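Local structure of CAS6A (Thermus thermophilus, 4C97) at residues 8-13 and 95-100; 102-107 and 235-240. The protein probably acts as a Cas6 endoribonuclease that cuts CRISPR transcripts into guide RNAs for antiviral defence. The protein carries 1 engineered substitution. All coordinates share one frame; numbering follows the deposited sequence.

Contact 1: 8-13 and 95-100; sequences AALVLV and RAVLQE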
loop_
_atom_site.group_PDB
_atom_site.type_symbol
_atom_site.label_atom_id
_atom_site.label_comp_id
_atom_site.label_asym_id
_atom_site.label_seq_id
_atom_site.Cartn_x
_atom_site.Cartn_y
_atom_site.Cartn_z
ATOM N N ALA A 8 6.734 -7.839 2.025
ATOM C CA ALA A 8 6.307 -8.537 0.826
ATOM C C ALA A 8 4.882 -8.192 0.434
ATOM O O ALA A 8 4.064 -7.837 1.283
ATOM C CB ALA A 8 6.419 -10.027 1.044
ATOM N N ALA A 9 4.620 -8.274 -0.866
ATOM C CA ALA A 9 3.269 -8.174 -1.409
ATOM C C ALA A 9 3.112 -9.352 -2.332
ATOM O O ALA A 9 3.781 -9.455 -3.372
ATOM C CB ALA A 9 3.088 -6.868 -2.172
ATOM N N LEU A 10 2.237 -10.270 -1.925
ATOM C CA LEU A 10 1.939 -11.428 -2.732
ATOM C C LEU A 10 0.627 -11.236 -3.464
ATOM O O LEU A 10 -0.368 -10.777 -2.875
ATOM C CB LEU A 10 1.847 -12.660 -1.845
ATOM C CG LEU A 10 3.175 -13.244 -1.368
ATOM C CD1 LEU A 10 3.912 -12.307 -0.441
ATOM C CD2 LEU A 10 2.903 -14.572 -0.660
ATOM N N VAL A 11 0.625 -11.605 -4.739
ATOM C CA VAL A 11 -0.554 -11.471 -5.581
ATOM C C VAL A 11 -1.223 -12.818 -5.826
ATOM O O VAL A 11 -0.565 -13.785 -6.222
ATOM C CB VAL A 11 -0.218 -10.823 -6.925
ATOM C CG1 VAL A 11 -1.412 -10.891 -7.879
ATOM C CG2 VAL A 11 0.189 -9.339 -6.728
ATOM N N LEU A 12 -2.529 -12.873 -5.581
ATOM C CA LEU A 12 -3.336 -14.055 -5.905
ATOM C C LEU A 12 -4.021 -13.808 -7.234
ATOM O O LEU A 12 -4.915 -12.941 -7.338
ATOM C CB LEU A 12 -4.412 -14.310 -4.838
ATOM C CG LEU A 12 -3.986 -14.882 -3.488
ATOM C CD1 LEU A 12 -2.793 -14.155 -2.896
ATOM C CD2 LEU A 12 -5.166 -14.850 -2.519
ATOM N N VAL A 13 -3.596 -14.576 -8.235
ATOM C CA VAL A 13 -4.174 -14.519 -9.565
ATOM C C VAL A 13 -5.437 -15.367 -9.524
ATOM O O VAL A 13 -5.395 -16.530 -9.141
ATOM C CB VAL A 13 -3.203 -15.038 -10.638
ATOM C CG1 VAL A 13 -3.852 -15.028 -12.013
ATOM C CG2 VAL A 13 -1.941 -14.209 -10.642
ATOM N N ARG A 95 -5.312 -19.369 -9.043
ATOM C CA ARG A 95 -4.499 -20.001 -10.073
ATOM C C ARG A 95 -3.034 -19.987 -9.719
ATOM O O ARG A 95 -2.311 -20.953 -9.983
ATOM C CB ARG A 95 -4.676 -19.294 -11.402
ATOM C CG ARG A 95 -3.731 -19.795 -12.476
ATOM C CD ARG A 95 -4.069 -19.151 -13.789
ATOM N NE ARG A 95 -5.432 -19.498 -14.180
ATOM C CZ ARG A 95 -6.280 -18.675 -14.786
ATOM N NH1 ARG A 95 -5.916 -17.433 -15.093
ATOM N NH2 ARG A 95 -7.498 -19.103 -15.090
ATOM N N ALA A 96 -2.589 -18.879 -9.144
ATOM C CA ALA A 96 -1.194 -18.724 -8.790
ATOM C C ALA A 96 -1.061 -17.741 -7.649
ATOM O O ALA A 96 -1.868 -16.826 -7.505
ATOM C CB ALA A 96 -0.388 -18.249 -10.004
ATOM N N VAL A 97 -0.037 -17.950 -6.835
ATOM C CA VAL A 97 0.350 -17.002 -5.816
ATOM C C VAL A 97 1.741 -16.514 -6.181
ATOM O O VAL A 97 2.693 -17.292 -6.199
ATOM C CB VAL A 97 0.345 -17.655 -4.430
ATOM C CG1 VAL A 97 0.784 -16.671 -3.371
ATOM C CG2 VAL A 97 -1.047 -18.183 -4.119
ATOM N N LEU A 98 1.846 -15.221 -6.469
ATOM C CA LEU A 98 3.068 -14.635 -7.022
ATOM C C LEU A 98 3.754 -13.654 -6.078
ATOM O O LEU A 98 3.100 -12.811 -5.466
ATOM C CB LEU A 98 2.725 -13.892 -8.315
ATOM C CG LEU A 98 2.005 -14.711 -9.386
ATOM C CD1 LEU A 98 1.715 -13.820 -10.578
ATOM C CD2 LEU A 98 2.856 -15.909 -9.788
ATOM N N GLN A 99 5.083 -13.770 -5.978
ATOM C CA GLN A 99 5.905 -12.791 -5.277
ATOM C C GLN A 99 6.743 -11.965 -6.264
ATOM O O GLN A 99 7.475 -11.062 -5.876
ATOM C CB GLN A 99 6.818 -13.500 -4.283
ATOM C CG GLN A 99 7.834 -14.416 -4.930
ATOM C CD GLN A 99 8.803 -14.996 -3.924
ATOM O OE1 GLN A 99 8.411 -15.397 -2.827
ATOM N NE2 GLN A 99 10.082 -15.020 -4.283
ATOM N N GLU A 100 6.635 -12.310 -7.541
ATOM C CA GLU A 100 7.324 -11.621 -8.621
ATOM C C GLU A 100 6.532 -11.950 -9.871
ATOM O O GLU A 100 5.682 -12.843 -9.860
ATOM C CB GLU A 100 8.771 -12.123 -8.757
ATOM C CG GLU A 100 8.894 -13.599 -9.121
ATOM C CD GLU A 100 10.344 -14.083 -9.175
ATOM O OE1 GLU A 100 11.198 -13.373 -9.746
ATOM O OE2 GLU A 100 10.623 -15.173 -8.642
#

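Contact 2: 102-107 and 235-240; sequences HPWAGV and YGRARA. With SO4 (sulfate ion), chain D.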
loop_
_atom_site.group_PDB
_atom_site.type_symbol
_atom_site.label_atom_id
_atom_site.label_comp_id
_atom_site.label_asym_id
_atom_site.label_seq_id
_atom_site.Cartn_x
_atom_site.Cartn_y
_atom_site.Cartn_z
ATOM N N HIS A 102 4.386 -10.067 -11.447
ATOM C CA HIS A 102 3.125 -9.346 -11.567
ATOM C C HIS A 102 3.455 -7.925 -11.122
ATOM O O HIS A 102 4.262 -7.746 -10.221
ATOM C CB HIS A 102 2.056 -9.962 -10.666
ATOM C CG HIS A 102 0.692 -9.352 -10.832
ATOM N ND1 HIS A 102 0.342 -8.165 -10.242
ATOM C CD2 HIS A 102 -0.393 -9.785 -11.513
ATOM C CE1 HIS A 102 -0.916 -7.872 -10.572
ATOM N NE2 HIS A 102 -1.376 -8.841 -11.330
ATOM N N PRO A 103 2.855 -6.912 -11.762
ATOM C CA PRO A 103 3.212 -5.530 -11.415
ATOM C C PRO A 103 3.042 -5.169 -9.941
ATOM O O PRO A 103 3.748 -4.314 -9.432
ATOM C CB PRO A 103 2.274 -4.697 -12.287
ATOM C CG PRO A 103 2.003 -5.558 -13.462
ATOM C CD PRO A 103 1.960 -6.969 -12.929
ATOM N N TRP A 104 2.112 -5.827 -9.262
ATOM C CA TRP A 104 1.804 -5.531 -7.875
ATOM C C TRP A 104 2.341 -6.555 -6.878
ATOM O O TRP A 104 1.997 -6.501 -5.711
ATOM C CB TRP A 104 0.294 -5.326 -7.723
ATOM C CG TRP A 104 -0.125 -4.027 -8.358
ATOM C CD1 TRP A 104 -0.671 -3.852 -9.595
ATOM C CD2 TRP A 104 0.009 -2.726 -7.784
ATOM N NE1 TRP A 104 -0.895 -2.512 -9.824
ATOM C CE2 TRP A 104 -0.502 -1.800 -8.724
ATOM C CE3 TRP A 104 0.495 -2.241 -6.577
ATOM C CZ2 TRP A 104 -0.517 -0.423 -8.489
ATOM C CZ3 TRP A 104 0.474 -0.866 -6.345
ATOM C CH2 TRP A 104 -0.045 0.013 -7.288
ATOM N N ALA A 105 3.205 -7.456 -7.350
ATOM C CA ALA A 105 3.864 -8.433 -6.493
ATOM C C ALA A 105 5.308 -7.994 -6.235
ATOM O O ALA A 105 5.965 -7.472 -7.121
ATOM C CB ALA A 105 3.870 -9.780 -7.163
ATOM N N GLY A 106 5.808 -8.232 -5.039
ATOM C CA GLY A 106 7.218 -8.024 -4.784
ATOM C C GLY A 106 7.619 -8.440 -3.400
ATOM O O GLY A 106 6.780 -8.567 -2.526
ATOM N N VAL A 107 8.906 -8.700 -3.207
ATOM C CA VAL A 107 9.446 -8.998 -1.895
ATOM C C VAL A 107 10.741 -8.224 -1.793
ATOM O O VAL A 107 11.521 -8.194 -2.752
ATOM C CB VAL A 107 9.742 -10.484 -1.696
ATOM C CG1 VAL A 107 10.189 -10.734 -0.271
ATOM C CG2 VAL A 107 8.540 -11.312 -2.018
ATOM N N TYR A 235 -8.203 0.197 -0.099
ATOM C CA TYR A 235 -8.080 1.623 -0.396
ATOM C C TYR A 235 -6.609 2.006 -0.285
ATOM O O TYR A 235 -5.800 1.326 0.384
ATOM C CB TYR A 235 -8.930 2.463 0.565
ATOM C CG TYR A 235 -10.403 2.147 0.431
ATOM C CD1 TYR A 235 -11.090 2.483 -0.727
ATOM C CD2 TYR A 235 -11.093 1.499 1.441
ATOM C CE1 TYR A 235 -12.418 2.195 -0.870
ATOM C CE2 TYR A 235 -12.432 1.224 1.316
ATOM C CZ TYR A 235 -13.090 1.564 0.146
ATOM O OH TYR A 235 -14.445 1.298 -0.026
ATOM N N GLY A 236 -6.243 3.088 -0.940
ATOM C CA GLY A 236 -4.894 3.611 -0.785
ATOM C C GLY A 236 -3.784 2.807 -1.438
ATOM O O GLY A 236 -2.615 2.978 -1.078
ATOM N N ARG A 237 -4.121 1.974 -2.421
ATOM C CA ARG A 237 -3.118 1.200 -3.113
ATOM C C ARG A 237 -2.343 2.189 -3.982
ATOM O O ARG A 237 -2.928 2.987 -4.717
ATOM C CB ARG A 237 -3.750 0.075 -3.927
ATOM C CG ARG A 237 -2.742 -0.717 -4.724
ATOM C CD ARG A 237 -3.305 -2.055 -5.185
ATOM N NE ARG A 237 -4.560 -2.003 -5.922
ATOM C CZ ARG A 237 -4.665 -1.766 -7.225
ATOM N NH1 ARG A 237 -3.582 -1.509 -7.945
ATOM N NH2 ARG A 237 -5.843 -1.787 -7.816
ATOM N N ALA A 238 -1.028 2.183 -3.847
ATOM C CA ALA A 238 -0.212 3.212 -4.463
ATOM C C ALA A 238 1.152 2.684 -4.788
ATOM O O ALA A 238 1.598 1.714 -4.196
ATOM C CB ALA A 238 -0.083 4.401 -3.541
ATOM N N ARG A 239 1.801 3.346 -5.732
ATOM C CA ARG A 239 3.199 3.050 -6.014
ATOM C C ARG A 239 3.945 4.266 -6.535
ATOM O O ARG A 239 3.357 5.172 -7.123
ATOM C CB ARG A 239 3.317 1.918 -7.028
ATOM C CG ARG A 239 2.896 2.271 -8.435
ATOM C CD ARG A 239 2.929 1.049 -9.365
ATOM N NE ARG A 239 4.221 0.377 -9.306
ATOM C CZ ARG A 239 4.436 -0.895 -9.629
ATOM N NH1 ARG A 239 3.435 -1.667 -10.033
ATOM N NH2 ARG A 239 5.655 -1.397 -9.530
ATOM N N ALA A 240 5.262 4.264 -6.349
ATOM C CA ALA A 240 6.086 5.311 -6.916
ATOM C C ALA A 240 6.355 5.059 -8.388
ATOM O O ALA A 240 6.492 3.912 -8.815
ATOM C CB ALA A 240 7.406 5.440 -6.158
HETATM S S SO4 D . -4.184 -1.116 -11.706
HETATM O O1 SO4 D . -2.904 -1.154 -11.015
HETATM O O2 SO4 D . -4.546 0.289 -11.902
HETATM O O3 SO4 D . -4.056 -1.768 -13.003
HETATM O O4 SO4 D . -5.270 -1.757 -10.974
HETATM O O HOH W 1 6.595 -3.913 -9.931
#

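Contact 1: 8-13 and 95-100
Val11 and Leu98 form an antiparallel hydrogen-bonded pair, Val11 N to Leu98 O and Leu98 N to Val11 O both 2.8 Å, in strands whose axes come within 4.6 Å. Toward the other end, Val13 N reaches Ala96 O at 2.9 Å and Arg95 N donates to Val13 O. Between these bonds Leu12 and Val97 make the non-hydrogen-bonded pair, where Leu12 CA and Val97 CA bring their hydrogens close to Ala96 O and Val11 O. The two strands, 6-15 and 91-109, lie side by side in the N-terminal antiparallel sheet of a protein built on the two ferredoxin-like RAMP modules of the Cas6 family. On the face bearing Leu12 and Val97, Leu10 CD2 leans obliquely on Val97 CG1 at 4.0 Å, and Tyr79 and Leu78 of helix 68-79 cover this side. On the other face the tightest apolar contact is Val13 CG2 against Leu98 CD1, 3.7 Å apart. This branch of Val13 stands beside its own backbone N, while CG1, opposite that N (chi1 177°), approaches Arg95 CB. Farther out, the Arg95 guanidinium forms a salt bridge with Glu15.

Contact 2: 102-107 and 235-240
A type I beta turn from His102 to Ala105, within the broken strand 91-109, presents Trp104 to Arg237, just before strand 238-241, and Arg239 within it, where the two halves of the Cas6 fold face each other. The indole is sandwiched between them. Arg239 lies over one face, its CZ 4.9 Å from the centroid of the six-membered ring and almost exactly on the ring normal, with the guanidinium plane inclined 55° to the ring. Arg237 takes the opposite face, its guanidinium plane nearly perpendicular to the ring (85°): its CG makes a CH-pi contact, and a bend at chi3 (54°) brings NH1 back over the rim, 3.2 Å from Trp104 CE2. Both are cation-pi contacts. Trp104 NE1 donates to sulfate O1 at 2.7 Å, and Arg237 binds the same anion through NH1 to O1 and NH2 to O4, each 3.2 Å. Arg125 joins them. The sulfate, probably from the crystallisation liquor, marks an anion site that might suit an RNA phosphate. Arg239 NH1 also donates to Pro103 O at 2.7 Å, from above the carbonyl plane, and a water joins that oxygen to Arg239 NH2. Inside the turn, Trp104 N donates to His102 ND1 at 3.1 Å, holding the imidazole against the backbone. Trp60 of strand 58-65 stacks on Trp104, while Arg125 and Ala127 of strand 121-127, the sheet neighbour of strand 238-241, pack against the same indole.

Contact 1 closes before contact 2 opens along the chain, and their centres lie 11 Å apart. Strand 91-109 serves both: its earlier part pairs with strand 6-15 inside the N-terminal sheet, and the turn that interrupts it, at Pro103 and Trp104, reaches Arg237 and strand 238-241 at the edge of the C-terminal sheet. The contacts touch directly, since Ala9 N probably donates to Gly106 O at 2.7 Å, resuming the pairing with strand 6-15 beyond the turn, and Val11 CG2 packs on Trp104 O. Contact 1 lies within one sheet, whereas contact 2 joins the two sheets beside the bound sulfate.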